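Slr0280 protein (Synechocystis sp., PDB 5H3K) is of unknown function but contains a phosphodiester glycosidase domain of the NAGPA family, so it may act on phosphodiester-linked sugars. Local coordinates at residues Q526-R531 against H548-G553; I390-G395 against G473-G478; S57-S62 against T189-S194; L351-S356 against G382-S387; T296-N301 against T582-G587. One frame throughout, in Å; residues are numbered along the deposited sequence.

Contact 1. Residues Q526-R531 against H548-G553; sequences QQRASR and HNRVGG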
# COMPACT_ATOMS: atom_id res chain seq x y z
N GLN A 526 19.22 -11.76 7.71
CA GLN A 526 19.95 -10.95 8.70
C GLN A 526 19.72 -9.46 8.46
O GLN A 526 20.26 -8.61 9.16
CB GLN A 526 21.43 -11.31 8.73
CG GLN A 526 22.11 -11.29 7.38
CD GLN A 526 23.43 -12.06 7.37
OE1 GLN A 526 23.55 -13.11 8.01
NE2 GLN A 526 24.42 -11.53 6.66
N GLN A 527 18.88 -9.16 7.49
CA GLN A 527 18.61 -7.78 7.12
C GLN A 527 17.70 -7.06 8.14
O GLN A 527 16.76 -7.66 8.69
CB GLN A 527 17.99 -7.80 5.73
CG GLN A 527 17.66 -6.48 5.12
CD GLN A 527 17.15 -6.66 3.70
OE1 GLN A 527 16.43 -7.62 3.40
NE2 GLN A 527 17.55 -5.75 2.81
N ARG A 528 18.02 -5.79 8.42
CA ARG A 528 17.14 -4.90 9.18
C ARG A 528 16.46 -3.94 8.19
O ARG A 528 17.14 -3.30 7.39
CB ARG A 528 17.95 -4.09 10.19
CG ARG A 528 18.03 -4.72 11.56
CD ARG A 528 18.69 -6.05 11.53
NE ARG A 528 18.81 -6.62 12.87
CZ ARG A 528 19.37 -7.80 13.12
NH1 ARG A 528 19.45 -8.27 14.36
NH2 ARG A 528 19.86 -8.51 12.11
N ALA A 529 15.13 -3.83 8.23
CA ALA A 529 14.44 -3.08 7.19
C ALA A 529 13.05 -2.60 7.60
O ALA A 529 12.50 -3.06 8.60
CB ALA A 529 14.33 -3.94 5.91
N SER A 530 12.48 -1.70 6.79
CA SER A 530 11.05 -1.40 6.87
C SER A 530 10.31 -2.71 6.64
O SER A 530 10.79 -3.58 5.90
CB SER A 530 10.64 -0.38 5.80
OG SER A 530 11.34 0.84 5.98
N ARG A 531 9.17 -2.87 7.30
CA ARG A 531 8.36 -4.10 7.16
C ARG A 531 6.87 -3.82 6.94
O ARG A 531 6.33 -2.81 7.41
CB ARG A 531 8.52 -5.00 8.39
CG ARG A 531 9.97 -5.34 8.75
CD ARG A 531 10.60 -6.34 7.77
NE ARG A 531 11.98 -6.59 8.16
CZ ARG A 531 12.85 -7.34 7.48
NH1 ARG A 531 12.48 -7.95 6.36
NH2 ARG A 531 14.09 -7.47 7.94
N HIS A 548 8.85 1.20 10.32
CA HIS A 548 10.11 1.65 9.72
C HIS A 548 11.25 1.56 10.73
O HIS A 548 11.42 0.51 11.35
CB HIS A 548 9.93 3.01 9.04
CG HIS A 548 8.94 2.96 7.91
ND1 HIS A 548 9.28 2.50 6.66
CD2 HIS A 548 7.63 3.27 7.87
CE1 HIS A 548 8.21 2.54 5.88
NE2 HIS A 548 7.20 3.01 6.58
N ASN A 549 12.06 2.60 10.88
CA ASN A 549 13.20 2.52 11.79
C ASN A 549 12.75 2.66 13.23
O ASN A 549 11.83 3.44 13.53
CB ASN A 549 14.22 3.62 11.49
CG ASN A 549 14.92 3.42 10.17
OD1 ASN A 549 16.07 2.97 10.12
ND2 ASN A 549 14.24 3.74 9.08
N ARG A 550 13.40 1.93 14.13
CA ARG A 550 13.18 2.14 15.55
C ARG A 550 13.77 3.50 15.92
O ARG A 550 14.63 4.05 15.21
CB ARG A 550 13.82 1.02 16.38
CG ARG A 550 15.34 1.15 16.57
CD ARG A 550 15.96 -0.19 16.95
NE ARG A 550 15.97 -1.13 15.83
CZ ARG A 550 16.10 -2.45 15.94
NH1 ARG A 550 16.10 -3.22 14.86
NH2 ARG A 550 16.23 -3.01 17.14
N VAL A 551 13.28 4.07 17.02
CA VAL A 551 13.81 5.35 17.48
C VAL A 551 15.30 5.21 17.72
O VAL A 551 15.73 4.39 18.54
CB VAL A 551 13.08 5.86 18.75
CG1 VAL A 551 13.72 7.15 19.26
CG2 VAL A 551 11.60 6.07 18.46
N GLY A 552 16.10 5.96 16.97
CA GLY A 552 17.54 5.98 17.11
C GLY A 552 18.27 4.74 16.63
O GLY A 552 19.38 4.45 17.08
N GLY A 553 17.67 3.99 15.71
CA GLY A 553 18.26 2.75 15.26
C GLY A 553 17.72 2.28 13.92
O GLY A 553 17.10 3.06 13.19
O HOH W 1 10.70 -1.96 10.64
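Ser530 OG and His548 ND1 lie 2.7 Å apart, a short hydrogen bond that illustrates how two loops can be joined through a single ring nitrogen. The hydroxyl meets the imidazole at its edge, near the ring plane, and either partner could be the donor. Ser530 presents it with OG beside the backbone N, opposite the carbonyl carbon (chi1 -61°). On the far side of the ring NE2 is hydrogen-bonded to Asp592 OD2, so both nitrogens are held and the ring's rotation is fixed. A leucine in place of His548 would probably leave Ser530 OG and the Asp592 carboxylate without the partner they share.

The main chains are close as well: a water donates to Ala529 O (2.9 Å) and to His548 O (2.7 Å), bridging the two loops beside the direct bond. Farther out, Arg528 CG touches Arg550 NH1 at 4.1 Å, and the two guanidinium planes are 24° apart. These like charges face separate partners. Arg528 NH2 donates to Gln526 O at 3.0 Å, lying well above that carbonyl plane, whereas Arg550 is bound by Ala554 O and by a salt bridge to Glu560. The contact is thus chiefly polar: a hydroxyl, an imidazole and a water connect the loops, while the arginines, each held elsewhere, add only a light touch of a CG methylene on a guanidinium nitrogen.

Contact 2. Residues I390-G395 against G473-G478; sequences ITTGSG and GVLAVG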
# COMPACT_ATOMS: atom_id res chain seq x y z
N ILE A 390 -2.38 -32.01 -15.31
CA ILE A 390 -2.86 -31.93 -16.68
C ILE A 390 -3.06 -33.35 -17.18
O ILE A 390 -2.12 -34.14 -17.18
CB ILE A 390 -1.82 -31.24 -17.58
CG1 ILE A 390 -1.47 -29.85 -17.02
CG2 ILE A 390 -2.34 -31.14 -19.02
CD1 ILE A 390 -0.44 -29.11 -17.88
N THR A 391 -4.30 -33.66 -17.57
CA THR A 391 -4.67 -35.01 -18.02
C THR A 391 -5.05 -34.95 -19.50
O THR A 391 -5.91 -34.16 -19.89
CB THR A 391 -5.87 -35.55 -17.21
OG1 THR A 391 -5.51 -35.67 -15.83
CG2 THR A 391 -6.29 -36.94 -17.72
N THR A 392 -4.42 -35.80 -20.30
CA THR A 392 -4.65 -35.82 -21.75
C THR A 392 -5.82 -36.72 -22.12
O THR A 392 -6.38 -37.42 -21.27
CB THR A 392 -3.43 -36.33 -22.52
OG1 THR A 392 -3.34 -37.75 -22.35
CG2 THR A 392 -2.14 -35.67 -22.06
N GLY A 393 -6.16 -36.73 -23.41
CA GLY A 393 -7.27 -37.52 -23.90
C GLY A 393 -7.01 -39.01 -23.88
O GLY A 393 -7.91 -39.81 -24.18
N SER A 394 -5.79 -39.41 -23.55
CA SER A 394 -5.50 -40.84 -23.40
C SER A 394 -5.52 -41.22 -21.92
O SER A 394 -5.62 -42.39 -21.57
CB SER A 394 -4.16 -41.20 -24.02
OG SER A 394 -3.08 -40.65 -23.28
N GLY A 395 -5.42 -40.22 -21.05
CA GLY A 395 -5.42 -40.48 -19.62
C GLY A 395 -4.08 -40.22 -18.95
O GLY A 395 -3.99 -40.24 -17.72
N GLY A 473 5.78 -37.01 -27.45
CA GLY A 473 4.54 -37.58 -27.95
C GLY A 473 3.34 -37.45 -27.03
O GLY A 473 2.21 -37.71 -27.45
N VAL A 474 3.57 -37.04 -25.79
CA VAL A 474 2.49 -36.91 -24.81
C VAL A 474 1.52 -35.79 -25.19
O VAL A 474 0.30 -35.93 -25.02
CB VAL A 474 3.07 -36.67 -23.39
CG1 VAL A 474 1.97 -36.38 -22.39
CG2 VAL A 474 3.87 -37.89 -22.94
N LEU A 475 2.06 -34.69 -25.69
CA LEU A 475 1.24 -33.53 -26.09
C LEU A 475 1.21 -33.32 -27.61
O LEU A 475 1.53 -32.22 -28.09
CB LEU A 475 1.74 -32.26 -25.41
CG LEU A 475 1.65 -32.24 -23.89
CD1 LEU A 475 2.09 -30.88 -23.34
CD2 LEU A 475 0.24 -32.58 -23.43
N ALA A 476 0.83 -34.35 -28.35
CA ALA A 476 0.70 -34.22 -29.80
C ALA A 476 -0.36 -33.19 -30.18
O ALA A 476 -1.36 -33.02 -29.47
CB ALA A 476 0.36 -35.57 -30.42
N VAL A 477 -0.16 -32.50 -31.31
CA VAL A 477 -1.18 -31.59 -31.85
C VAL A 477 -2.51 -32.34 -31.99
O VAL A 477 -2.57 -33.44 -32.57
CB VAL A 477 -0.73 -30.99 -33.22
CG1 VAL A 477 -1.85 -30.17 -33.86
CG2 VAL A 477 0.53 -30.14 -33.03
N GLY A 478 -3.57 -31.77 -31.42
CA GLY A 478 -4.88 -32.40 -31.45
C GLY A 478 -5.28 -33.03 -30.14
O GLY A 478 -6.46 -33.33 -29.92
O HOH W 2 -1.12 -38.16 -24.17
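Thr392 heads a type I turn running to Gly395, closed by a backbone bond from Gly395 N to Thr392 O of 3.0 Å, and it faces a loop, 473-478, that has no regular structure. The backbones stay well apart, with 7.7 Å between Thr392 CA and Leu475 CA, and side chains and a water span the distance.

One side chain does two jobs here. With chi1 at 74°, Thr392 sets OG1 between its backbone N and carbonyl carbon, where it accepts from Ser394 N at 3.2 Å in an ST turn. The same torsion puts CG2 beside the backbone N and out toward the loop, 3.8 Å from Val474 O and 4.1 Å from Leu475 CD2. CG1 of Val474 adds a looser touch to that methyl. OG1 also meets a water at 2.9 Å, and this water donates to Val474 O at 2.8 Å. A valine in place of Thr392 would probably leave the Ser394 amide without its side-chain acceptor and the bridging water with one mate fewer.

Below the surface turn, Leu475 packs on Leu481 of strand 481-488, Ile463 of strand 460-466 and Leu398 of strand 397-403. Thr392 also rests on Leu481, so the loop lies against strands of the sheet to which strand 379-392 belongs.

Contact 3. Residues S57-S62 against T189-S194; sequences SIDGKS and TINASS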
# COMPACT_ATOMS: atom_id res chain seq x y z
N SER A 57 -5.74 23.02 -6.02
CA SER A 57 -4.68 23.90 -6.49
C SER A 57 -4.33 24.91 -5.41
O SER A 57 -5.21 25.54 -4.83
CB SER A 57 -5.11 24.62 -7.76
OG SER A 57 -4.08 25.47 -8.20
N ILE A 58 -3.03 25.04 -5.12
CA ILE A 58 -2.54 26.00 -4.15
C ILE A 58 -1.37 26.78 -4.76
O ILE A 58 -0.37 26.18 -5.15
CB ILE A 58 -2.01 25.30 -2.88
CG1 ILE A 58 -3.12 24.47 -2.21
CG2 ILE A 58 -1.46 26.32 -1.91
CD1 ILE A 58 -2.64 23.72 -0.97
N ASP A 59 -1.50 28.10 -4.83
CA ASP A 59 -0.47 28.94 -5.45
C ASP A 59 -0.10 28.43 -6.86
O ASP A 59 1.07 28.37 -7.21
CB ASP A 59 0.77 29.03 -4.55
CG ASP A 59 1.76 30.10 -5.01
OD1 ASP A 59 1.37 30.95 -5.84
OD2 ASP A 59 2.92 30.08 -4.54
N GLY A 60 -1.10 28.03 -7.64
CA GLY A 60 -0.89 27.63 -9.02
C GLY A 60 -0.32 26.24 -9.24
O GLY A 60 -0.00 25.87 -10.37
N LYS A 61 -0.18 25.47 -8.16
CA LYS A 61 0.31 24.10 -8.28
C LYS A 61 -0.77 23.11 -7.85
O LYS A 61 -1.49 23.37 -6.88
CB LYS A 61 1.58 23.90 -7.46
CG LYS A 61 2.72 24.84 -7.86
CD LYS A 61 2.91 24.89 -9.38
CE LYS A 61 3.91 23.84 -9.90
NZ LYS A 61 4.34 24.12 -11.31
N SER A 62 -0.90 22.01 -8.57
CA SER A 62 -1.94 21.02 -8.27
C SER A 62 -1.38 19.89 -7.41
O SER A 62 -0.26 19.43 -7.63
CB SER A 62 -2.55 20.45 -9.54
OG SER A 62 -3.24 21.45 -10.26
N THR A 189 6.95 22.95 2.82
CA THR A 189 6.46 23.93 1.86
C THR A 189 5.30 24.65 2.51
O THR A 189 4.38 24.01 3.04
CB THR A 189 5.98 23.27 0.55
OG1 THR A 189 7.03 22.46 -0.00
CG2 THR A 189 5.58 24.32 -0.49
N ILE A 190 5.36 25.98 2.51
CA ILE A 190 4.30 26.81 3.10
C ILE A 190 3.79 27.82 2.09
O ILE A 190 4.58 28.51 1.43
CB ILE A 190 4.80 27.60 4.31
CG1 ILE A 190 5.60 26.72 5.25
CG2 ILE A 190 3.64 28.27 5.04
CD1 ILE A 190 7.01 27.21 5.44
N ASN A 191 2.47 27.93 1.96
CA ASN A 191 1.89 28.93 1.09
C ASN A 191 1.85 30.28 1.82
O ASN A 191 0.78 30.80 2.13
CB ASN A 191 0.49 28.51 0.63
CG ASN A 191 -0.17 29.54 -0.32
OD1 ASN A 191 -1.39 29.69 -0.34
ND2 ASN A 191 0.65 30.25 -1.11
N ALA A 192 3.04 30.80 2.11
CA ALA A 192 3.20 32.11 2.74
C ALA A 192 4.45 32.73 2.13
O ALA A 192 5.46 32.05 1.96
CB ALA A 192 3.37 31.98 4.25
N SER A 193 4.39 34.02 1.81
CA SER A 193 5.50 34.70 1.17
C SER A 193 6.50 35.14 2.22
O SER A 193 6.13 35.39 3.37
CB SER A 193 5.00 35.91 0.38
OG SER A 193 4.43 36.87 1.25
N SER A 194 7.77 35.24 1.84
CA SER A 194 8.79 35.73 2.76
C SER A 194 9.44 37.01 2.23
O SER A 194 10.28 36.95 1.33
CB SER A 194 9.87 34.67 3.00
OG SER A 194 10.96 35.25 3.70
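Thr189 and Ile190 carry strand 185-190 up to Asn191, whose side chain makes the whole contact with Ile58 and Asp59. At Asn191 the chain bends in an inverse gamma turn, with a weak backbone bond from Ala192 N to Ile190 O. CG of Asn191 stands anti to the backbone N (chi1 -179°), which extends the amide toward the tip of a hairpin.

Each end of that amide finds a different neighbour. OD1 lies 3.7 Å from Ile58 CG2, and CB leans on the same methyl at 3.9 Å. On the other branch ND2 sits 3.7 Å from Asp59 CB, with amide and carboxylate planes 22° apart. The two polar groups do not bond to each other; Asn191 ND2 and Asp59 OD2 both turn to Ser235 OG, a single hydroxyl that links them. One residue on, Ala192 O accepts from the side chain of Ser236.

The first segment holds a type I' turn from Ile58 to Lys61, joining strands 55-58 and 61-72 in a tight two-residue hairpin. Its tip meets the end of a four-stranded antiparallel sheet in which strand 185-190 lies between strands 177-182 and 235-241, so the turn of one sheet abuts the strand ends of the other.

Contact 4. Residues L351-S356 against G382-S387; sequences LGAVWS and GRLSLS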
# COMPACT_ATOMS: atom_id res chain seq x y z
N LEU A 351 6.35 -12.75 -8.01
CA LEU A 351 6.98 -13.95 -7.46
C LEU A 351 6.17 -14.42 -6.24
O LEU A 351 6.48 -14.06 -5.11
CB LEU A 351 8.41 -13.62 -7.02
CG LEU A 351 9.32 -13.13 -8.15
CD1 LEU A 351 10.64 -12.64 -7.60
CD2 LEU A 351 9.54 -14.26 -9.16
N GLY A 352 5.11 -15.19 -6.47
CA GLY A 352 4.30 -15.70 -5.37
C GLY A 352 2.81 -15.56 -5.66
O GLY A 352 2.41 -14.87 -6.60
N ALA A 353 1.99 -16.16 -4.80
CA ALA A 353 0.57 -16.33 -5.07
C ALA A 353 -0.22 -15.03 -5.08
O ALA A 353 -0.07 -14.20 -4.19
CB ALA A 353 -0.04 -17.30 -4.08
N VAL A 354 -1.07 -14.86 -6.09
CA VAL A 354 -2.03 -13.76 -6.09
C VAL A 354 -3.29 -14.29 -6.75
O VAL A 354 -3.24 -14.70 -7.92
CB VAL A 354 -1.55 -12.54 -6.93
CG1 VAL A 354 -2.63 -11.47 -6.95
CG2 VAL A 354 -0.23 -11.95 -6.41
N TRP A 355 -4.41 -14.31 -6.04
CA TRP A 355 -5.67 -14.74 -6.67
C TRP A 355 -6.91 -14.02 -6.15
O TRP A 355 -6.95 -13.59 -4.99
CB TRP A 355 -5.83 -16.28 -6.63
CG TRP A 355 -6.28 -16.94 -5.32
CD1 TRP A 355 -7.53 -17.40 -5.01
CD2 TRP A 355 -5.45 -17.27 -4.18
NE1 TRP A 355 -7.54 -17.98 -3.76
CE2 TRP A 355 -6.29 -17.92 -3.24
CE3 TRP A 355 -4.10 -17.08 -3.88
CZ2 TRP A 355 -5.80 -18.38 -2.01
CZ3 TRP A 355 -3.62 -17.52 -2.66
CH2 TRP A 355 -4.47 -18.17 -1.74
N SER A 356 -7.91 -13.89 -7.00
CA SER A 356 -9.15 -13.22 -6.60
C SER A 356 -10.32 -13.76 -7.39
O SER A 356 -10.19 -14.00 -8.59
CB SER A 356 -9.05 -11.70 -6.77
OG SER A 356 -9.00 -11.34 -8.13
N GLY A 382 -1.30 -20.03 6.08
CA GLY A 382 -0.54 -21.27 6.01
C GLY A 382 0.57 -21.13 5.01
O GLY A 382 0.78 -20.04 4.48
N ARG A 383 1.29 -22.21 4.76
CA ARG A 383 2.34 -22.20 3.75
C ARG A 383 1.79 -22.90 2.52
O ARG A 383 1.49 -24.10 2.55
CB ARG A 383 3.60 -22.87 4.29
CG ARG A 383 4.12 -22.14 5.53
CD ARG A 383 5.50 -22.62 5.95
NE ARG A 383 6.02 -21.86 7.09
CZ ARG A 383 5.75 -22.13 8.37
NH1 ARG A 383 4.96 -23.14 8.69
NH2 ARG A 383 6.28 -21.38 9.32
N LEU A 384 1.62 -22.13 1.45
CA LEU A 384 0.79 -22.54 0.34
C LEU A 384 1.59 -23.13 -0.83
O LEU A 384 2.62 -22.60 -1.25
CB LEU A 384 -0.04 -21.34 -0.14
CG LEU A 384 -0.82 -21.49 -1.44
CD1 LEU A 384 -1.97 -22.48 -1.26
CD2 LEU A 384 -1.33 -20.12 -1.88
N SER A 385 1.10 -24.24 -1.36
CA SER A 385 1.61 -24.72 -2.64
C SER A 385 0.42 -25.11 -3.52
O SER A 385 -0.67 -25.40 -3.03
CB SER A 385 2.59 -25.88 -2.47
OG SER A 385 1.94 -26.98 -1.86
N LEU A 386 0.63 -25.09 -4.83
CA LEU A 386 -0.43 -25.41 -5.76
C LEU A 386 0.16 -26.36 -6.77
O LEU A 386 1.25 -26.11 -7.27
CB LEU A 386 -0.91 -24.14 -6.47
CG LEU A 386 -1.87 -24.34 -7.65
CD1 LEU A 386 -3.23 -24.78 -7.14
CD2 LEU A 386 -1.97 -23.07 -8.50
N SER A 387 -0.52 -27.46 -7.05
CA SER A 387 -0.10 -28.29 -8.17
C SER A 387 -1.27 -28.44 -9.12
O SER A 387 -2.42 -28.57 -8.69
CB SER A 387 0.42 -29.66 -7.71
OG SER A 387 -0.61 -30.43 -7.12
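A single methyl, CD2 of Leu384, carries this contact. It lies 3.6 Å from CZ3 and 3.7 Å from CH2 of Trp355, meeting the six-membered ring obliquely, and 3.8 Å from CB of Ala353. Leucine and tryptophan reach toward each other from opposite directions, while the alanine methyl comes from the residue just before strand 354-356, which carries the indole. The meeting is wholly apolar and buried.

Leu384 holds CG anti to its backbone N (chi1 171°), which sends the branch straight across the gap; Trp355 has CG between its backbone N and carbonyl carbon (chi1 78°), which brings the six-membered ring to that methyl. The side chains bridge backbones whose nearest CA atoms, Ala353 and Leu384, are 8.2 Å apart.

A second shell holds the indole. Its NE1 is hydrogen-bonded to Phe495 O, which satisfies the ring's buried polar atom, and the ring stacks with Trp360 on the adjoining strand. Ala372 and Phe492 also touch it. Leu384 in turn packs on Ala370, Pro364 and Ser487.

Strand 354-356 pairs with 497-500, that strand with 369-373, and 369-373 with 379-392, so two strands lie between the partners in the sheet, yet their side chains touch. Such a contact is consistent with a sheet that curls, bringing side chains of non-adjacent strands together on one side.

Contact 5. Residues T296-N301 against T582-G587; sequences TTVTIN and TSLALG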
# COMPACT_ATOMS: atom_id res chain seq x y z
N THR A 296 2.53 2.15 12.02
CA THR A 296 1.24 2.57 11.48
C THR A 296 0.38 1.36 11.19
O THR A 296 0.82 0.39 10.56
CB THR A 296 1.41 3.34 10.16
OG1 THR A 296 2.47 4.30 10.28
CG2 THR A 296 0.12 4.05 9.80
N THR A 297 -0.87 1.39 11.66
CA THR A 297 -1.79 0.30 11.40
C THR A 297 -3.13 0.80 10.90
O THR A 297 -3.57 1.91 11.23
CB THR A 297 -2.04 -0.57 12.64
OG1 THR A 297 -2.61 0.23 13.68
CG2 THR A 297 -0.75 -1.21 13.14
N VAL A 298 -3.79 -0.04 10.12
CA VAL A 298 -5.20 0.16 9.83
C VAL A 298 -5.87 -1.16 10.15
O VAL A 298 -5.45 -2.22 9.67
CB VAL A 298 -5.47 0.56 8.39
CG1 VAL A 298 -6.96 0.67 8.17
CG2 VAL A 298 -4.77 1.88 8.07
N THR A 299 -6.89 -1.10 11.00
CA THR A 299 -7.57 -2.30 11.45
C THR A 299 -8.96 -2.33 10.84
O THR A 299 -9.70 -1.34 10.88
CB THR A 299 -7.64 -2.37 12.99
OG1 THR A 299 -6.32 -2.42 13.54
CG2 THR A 299 -8.41 -3.61 13.43
N ILE A 300 -9.31 -3.47 10.25
CA ILE A 300 -10.53 -3.57 9.46
C ILE A 300 -11.34 -4.75 9.97
O ILE A 300 -10.81 -5.85 10.09
CB ILE A 300 -10.20 -3.82 7.97
CG1 ILE A 300 -9.40 -2.66 7.36
CG2 ILE A 300 -11.48 -4.05 7.17
CD1 ILE A 300 -7.93 -3.01 7.09
N ASN A 301 -12.62 -4.51 10.27
CA ASN A 301 -13.53 -5.60 10.59
C ASN A 301 -14.13 -6.13 9.29
O ASN A 301 -15.01 -5.49 8.71
CB ASN A 301 -14.64 -5.10 11.53
CG ASN A 301 -15.64 -6.21 11.89
OD1 ASN A 301 -15.60 -7.31 11.33
ND2 ASN A 301 -16.53 -5.91 12.83
N THR A 582 7.56 -1.06 1.36
CA THR A 582 6.57 -0.84 2.42
C THR A 582 5.83 0.48 2.20
O THR A 582 6.45 1.53 2.09
CB THR A 582 7.20 -0.87 3.83
OG1 THR A 582 7.63 -2.21 4.12
CG2 THR A 582 6.17 -0.44 4.88
N SER A 583 4.50 0.41 2.15
CA SER A 583 3.67 1.60 1.96
C SER A 583 2.21 1.25 2.27
O SER A 583 1.71 0.19 1.88
CB SER A 583 3.84 2.16 0.54
OG SER A 583 4.03 1.09 -0.39
N LEU A 584 1.55 2.14 3.00
CA LEU A 584 0.20 1.90 3.48
C LEU A 584 -0.62 3.14 3.17
O LEU A 584 -0.30 4.23 3.65
CB LEU A 584 0.24 1.65 5.00
CG LEU A 584 -1.06 1.56 5.81
CD1 LEU A 584 -1.97 0.52 5.19
CD2 LEU A 584 -0.73 1.21 7.25
N ALA A 585 -1.67 2.98 2.34
CA ALA A 585 -2.45 4.13 1.88
C ALA A 585 -3.86 4.10 2.47
O ALA A 585 -4.48 3.05 2.54
CB ALA A 585 -2.52 4.19 0.34
N LEU A 586 -4.35 5.27 2.87
CA LEU A 586 -5.71 5.39 3.39
C LEU A 586 -6.35 6.60 2.74
O LEU A 586 -5.80 7.70 2.78
CB LEU A 586 -5.69 5.54 4.92
CG LEU A 586 -7.06 5.72 5.59
CD1 LEU A 586 -7.88 4.44 5.48
CD2 LEU A 586 -6.92 6.16 7.06
N GLY A 587 -7.52 6.39 2.12
CA GLY A 587 -8.14 7.45 1.35
C GLY A 587 -7.22 7.98 0.26
O GLY A 587 -7.22 9.17 -0.04
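Leu584 packs against Thr296 and Val298 in a face-to-face meeting of two beta-sheets, a standard way of burying a core between layers of strands. Strands 296-300 and 584-586 cross at 55°, their axes 8.6 Å apart, and side chains fill the space between.

Leu584 supplies the link with CD2. Its CG is anti to the backbone N (chi1 172°), which carries the side chain away from its own strand and over the other. Thr296 answers with its methyl: CG2 is likewise anti to the backbone N and lies 3.9 Å from Leu584 CD2. That choice leaves OG1 beside the backbone N, where it is hydrogen-bonded to Gln283 OE1, so one threonine faces the core with carbon and a neighbouring strand with oxygen. Val298, two residues on, offers CG2, the methyl beside its backbone N, at 4.2 Å from Leu584 CD2.

Thr297 points away, its hydroxyl bonded to Arg284 NH1. Opposite, Leu586 faces the same interior and rests on Trp281 and Leu591, while Leu584 N is tied to Asp592 OD1. The nearest approach of all is to main chain rather than side chain: Thr296 O lies 3.7 Å from Leu584 CD2.

In the fold
The five contacts spread along an elongated, strand-rich chain. Contact 3 comes first, within the N-terminal third of the chain, and closes before the others open. Contact 5 spans the longest interval, and contacts 4, 2 and 1 fall within it, in that order. Contact 5 lies nearest the chain's centre, and its Thr582 touches Arg531 and His548 of contact 1, whose centre is about 19 Å away. Contacts 2 and 4 share strand 379-392 and one sheet, their centres about 27 Å apart. Contacts 2 and 3 are farthest apart, about 67 Å between centres. Contact 5 thus joins two sheets; its interval returns strands to both and runs out to the sheet of contacts 4 and 2.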